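Local structure of ribonuclease VapC (Haemophilus influenzae, 6NKL) at residues T7-Y12 / V112-N117. The protein probably acts as the toxic component of a toxin-antitoxin system, a magnesium-dependent ribonuclease of the PIN-domain VapC family. Numbering follows the deposited sequence.
Sequences TNIIIY and VLITHN
Tyr12 sets CD1 over the centre of one face of the His116 imidazole, 3.6 Å from His116 NE2, while His116 ND1 lies over a face of the Tyr12 ring. The planes are inclined by 35° and the centroids lie 4.4 Å apart, an oblique aromatic pair. Each CG stands anti to its own backbone nitrogen (chi1 -176° in Tyr12), carrying the ring out toward the other segment; the side chains cross at about a right angle. Asn117 CB covers the other imidazole face near its rim, and a hydrogen bond between ND1 and Thr133 OG1 probably holds the ring's rotation. One turn back, Ile9 packs against Ile114, Thr115 and His116: its CD1 lies 3.9 Å from His116 CB, and its CG1 4.2 Å from Ile114 CG2. Asn8 meets the backbone instead, its CB 3.5 Å from His116 O. The contact thus seats the first helix of the PIN fold beside strand 112-115, which neighbours strand 2-5 in the parallel sheet, close to the predicted magnesium site. With no direct hydrogen bond between the segments, their cohesion is apolar and aromatic; the polar link is made by Asp6, a predicted magnesium ligand, whose OD1 bonds to Ile9 N and OD2 to Thr115 OG1.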
ATOM      1  N   THR B   7      -9.068   4.186   8.594  1.00 29.74           N
ATOM      2  CA  THR B   7      -9.986   3.057   8.731  1.00 28.98           C
ATOM      3  C   THR B   7     -10.632   3.013  10.112  1.00 30.01           C
ATOM      4  O   THR B   7     -11.800   2.643  10.235  1.00 30.39           O
ATOM      5  CB  THR B   7      -9.222   1.765   8.461  1.00 31.62           C
ATOM      6  OG1 THR B   7      -8.529   1.880   7.211  1.00 29.52           O
ATOM      7  CG2 THR B   7     -10.160   0.567   8.450  1.00 31.99           C
ATOM      8  N   ASN B   8      -9.887   3.367  11.167  1.00 29.65           N
ATOM      9  CA  ASN B   8     -10.426   3.279  12.529  1.00 31.46           C
ATOM     10  C   ASN B   8     -11.564   4.261  12.760  1.00 32.06           C
ATOM     11  O   ASN B   8     -12.540   3.922  13.430  1.00 35.83           O
ATOM     12  CB  ASN B   8      -9.339   3.532  13.580  1.00 34.98           C
ATOM     13  CG  ASN B   8      -8.329   2.405  13.668  1.00 35.70           C
ATOM     14  OD1 ASN B   8      -7.168   2.632  13.964  1.00 51.29           O
ATOM     15  ND2 ASN B   8      -8.763   1.190  13.399  1.00 40.97           N
ATOM     16  N   ILE B   9     -11.458   5.486  12.235  1.00 32.61           N
ATOM     17  CA  ILE B   9     -12.519   6.462  12.463  1.00 31.96           C
ATOM     18  C   ILE B   9     -13.769   6.073  11.696  1.00 31.55           C
ATOM     19  O   ILE B   9     -14.888   6.332  12.150  1.00 32.44           O
ATOM     20  CB  ILE B   9     -12.052   7.885  12.097  1.00 33.54           C
ATOM     21  CG1 ILE B   9     -13.023   8.928  12.628  1.00 37.20           C
ATOM     22  CG2 ILE B   9     -12.036   8.107  10.622  1.00 34.06           C
ATOM     23  CD1 ILE B   9     -13.057   8.992  14.082  1.00 43.90           C
ATOM     24  N   ILE B  10     -13.617   5.448  10.528  1.00 30.22           N
ATOM     25  CA  ILE B  10     -14.787   4.982   9.787  1.00 31.80           C
ATOM     26  C   ILE B  10     -15.504   3.859  10.534  1.00 28.15           C
ATOM     27  O   ILE B  10     -16.737   3.820  10.581  1.00 35.61           O
ATOM     28  CB  ILE B  10     -14.361   4.537   8.388  1.00 26.61           C
ATOM     29  CG1 ILE B  10     -13.865   5.774   7.638  1.00 34.21           C
ATOM     30  CG2 ILE B  10     -15.500   3.808   7.690  1.00 30.12           C
ATOM     31  CD1 ILE B  10     -13.532   5.531   6.224  1.00 24.70           C
ATOM     32  N   ILE B  11     -14.753   2.900  11.056  1.00 32.04           N
ATOM     33  CA  ILE B  11     -15.326   1.848  11.890  1.00 35.39           C
ATOM     34  C   ILE B  11     -16.043   2.463  13.085  1.00 31.07           C
ATOM     35  O   ILE B  11     -17.189   2.123  13.396  1.00 38.75           O
ATOM     36  CB  ILE B  11     -14.215   0.896  12.355  1.00 37.63           C
ATOM     37  CG1 ILE B  11     -13.715   0.037  11.207  1.00 42.97           C
ATOM     38  CG2 ILE B  11     -14.687   0.030  13.502  1.00 43.97           C
ATOM     39  CD1 ILE B  11     -12.329  -0.469  11.459  1.00 44.73           C
ATOM     40  N   TYR B  12     -15.367   3.371  13.779  1.00 34.27           N
ATOM     41  CA  TYR B  12     -15.990   4.059  14.904  1.00 39.58           C
ATOM     42  C   TYR B  12     -17.320   4.673  14.506  1.00 36.51           C
ATOM     43  O   TYR B  12     -18.304   4.585  15.243  1.00 42.98           O
ATOM     44  CB  TYR B  12     -15.059   5.145  15.422  1.00 35.55           C
ATOM     45  CG  TYR B  12     -15.575   5.844  16.656  1.00 39.74           C
ATOM     46  CD1 TYR B  12     -15.377   5.302  17.918  1.00 36.90           C
ATOM     47  CD2 TYR B  12     -16.251   7.037  16.563  1.00 41.33           C
ATOM     48  CE1 TYR B  12     -15.817   5.934  19.034  1.00 41.21           C
ATOM     49  CE2 TYR B  12     -16.695   7.679  17.682  1.00 43.25           C
ATOM     50  CZ  TYR B  12     -16.480   7.126  18.917  1.00 43.26           C
ATOM     51  OH  TYR B  12     -16.930   7.773  20.046  1.00 45.41           O
ATOM     52  N   VAL B 112      -4.451  16.235   6.439  1.00 26.66           N
ATOM     53  CA  VAL B 112      -4.590  15.990   7.869  1.00 25.15           C
ATOM     54  C   VAL B 112      -5.268  14.633   8.016  1.00 28.15           C
ATOM     55  O   VAL B 112      -6.348  14.419   7.469  1.00 31.25           O
ATOM     56  CB  VAL B 112      -5.416  17.099   8.537  1.00 29.70           C
ATOM     57  CG1 VAL B 112      -5.721  16.767   9.987  1.00 30.97           C
ATOM     58  CG2 VAL B 112      -4.664  18.453   8.432  1.00 39.86           C
ATOM     59  N   LEU B 113      -4.637  13.703   8.714  1.00 29.02           N
ATOM     60  CA  LEU B 113      -5.224  12.374   8.872  1.00 30.59           C
ATOM     61  C   LEU B 113      -6.117  12.364  10.107  1.00 29.31           C
ATOM     62  O   LEU B 113      -5.685  12.756  11.196  1.00 26.26           O
ATOM     63  CB  LEU B 113      -4.139  11.301   8.977  1.00 31.14           C
ATOM     64  CG  LEU B 113      -4.614   9.845   9.044  1.00 31.84           C
ATOM     65  CD1 LEU B 113      -5.190   9.402   7.697  1.00 33.98           C
ATOM     66  CD2 LEU B 113      -3.499   8.907   9.460  1.00 34.59           C
ATOM     67  N   ILE B 114      -7.364  11.924   9.920  1.00 26.52           N
ATOM     68  CA  ILE B 114      -8.364  11.827  10.978  1.00 24.28           C
ATOM     69  C   ILE B 114      -8.454  10.384  11.449  1.00 31.47           C
ATOM     70  O   ILE B 114      -8.717   9.480  10.650  1.00 26.63           O
ATOM     71  CB  ILE B 114      -9.747  12.289  10.500  1.00 24.54           C
ATOM     72  CG1 ILE B 114      -9.720  13.703   9.930  1.00 29.81           C
ATOM     73  CG2 ILE B 114     -10.708  12.258  11.675  1.00 33.19           C
ATOM     74  CD1 ILE B 114      -9.002  14.695  10.791  1.00 30.47           C
ATOM     75  N   THR B 115      -8.303  10.172  12.752  1.00 24.86           N
ATOM     76  CA  THR B 115      -8.155   8.830  13.275  1.00 33.13           C
ATOM     77  C   THR B 115      -8.990   8.680  14.551  1.00 38.76           C
ATOM     78  O   THR B 115      -9.669   9.610  14.999  1.00 37.05           O
ATOM     79  CB  THR B 115      -6.671   8.532  13.506  1.00 34.25           C
ATOM     80  OG1 THR B 115      -6.509   7.185  13.936  1.00 40.01           O
ATOM     81  CG2 THR B 115      -6.155   9.429  14.545  1.00 39.77           C
ATOM     82  N   HIS B 116      -8.990   7.467  15.093  1.00 39.64           N
ATOM     83  CA  HIS B 116      -9.557   7.170  16.404  1.00 42.45           C
ATOM     84  C   HIS B 116      -8.617   6.181  17.059  1.00 41.04           C
ATOM     85  O   HIS B 116      -8.403   5.085  16.525  1.00 42.39           O
ATOM     86  CB  HIS B 116     -10.956   6.561  16.314  1.00 39.37           C
ATOM     87  CG  HIS B 116     -11.453   5.992  17.614  1.00 48.31           C
ATOM     88  ND1 HIS B 116     -11.805   6.785  18.689  1.00 55.04           N
ATOM     89  CD2 HIS B 116     -11.641   4.713  18.017  1.00 45.67           C
ATOM     90  CE1 HIS B 116     -12.202   6.020  19.690  1.00 56.28           C
ATOM     91  NE2 HIS B 116     -12.122   4.758  19.305  1.00 56.44           N
ATOM     92  N   ASN B 117      -8.022   6.584  18.168  1.00 46.66           N
ATOM     93  CA  ASN B 117      -7.299   5.660  19.028  1.00 46.23           C
ATOM     94  C   ASN B 117      -6.144   4.966  18.293  1.00 54.20           C
ATOM     95  O   ASN B 117      -5.978   3.745  18.344  1.00 60.78           O
ATOM     96  CB  ASN B 117      -8.282   4.647  19.614  1.00 54.32           C
ATOM     97  CG  ASN B 117      -7.798   4.039  20.907  1.00 68.86           C
ATOM     98  OD1 ASN B 117      -6.819   4.505  21.506  1.00 69.68           O
ATOM     99  ND2 ASN B 117      -8.487   2.989  21.353  1.00 77.63           N
TER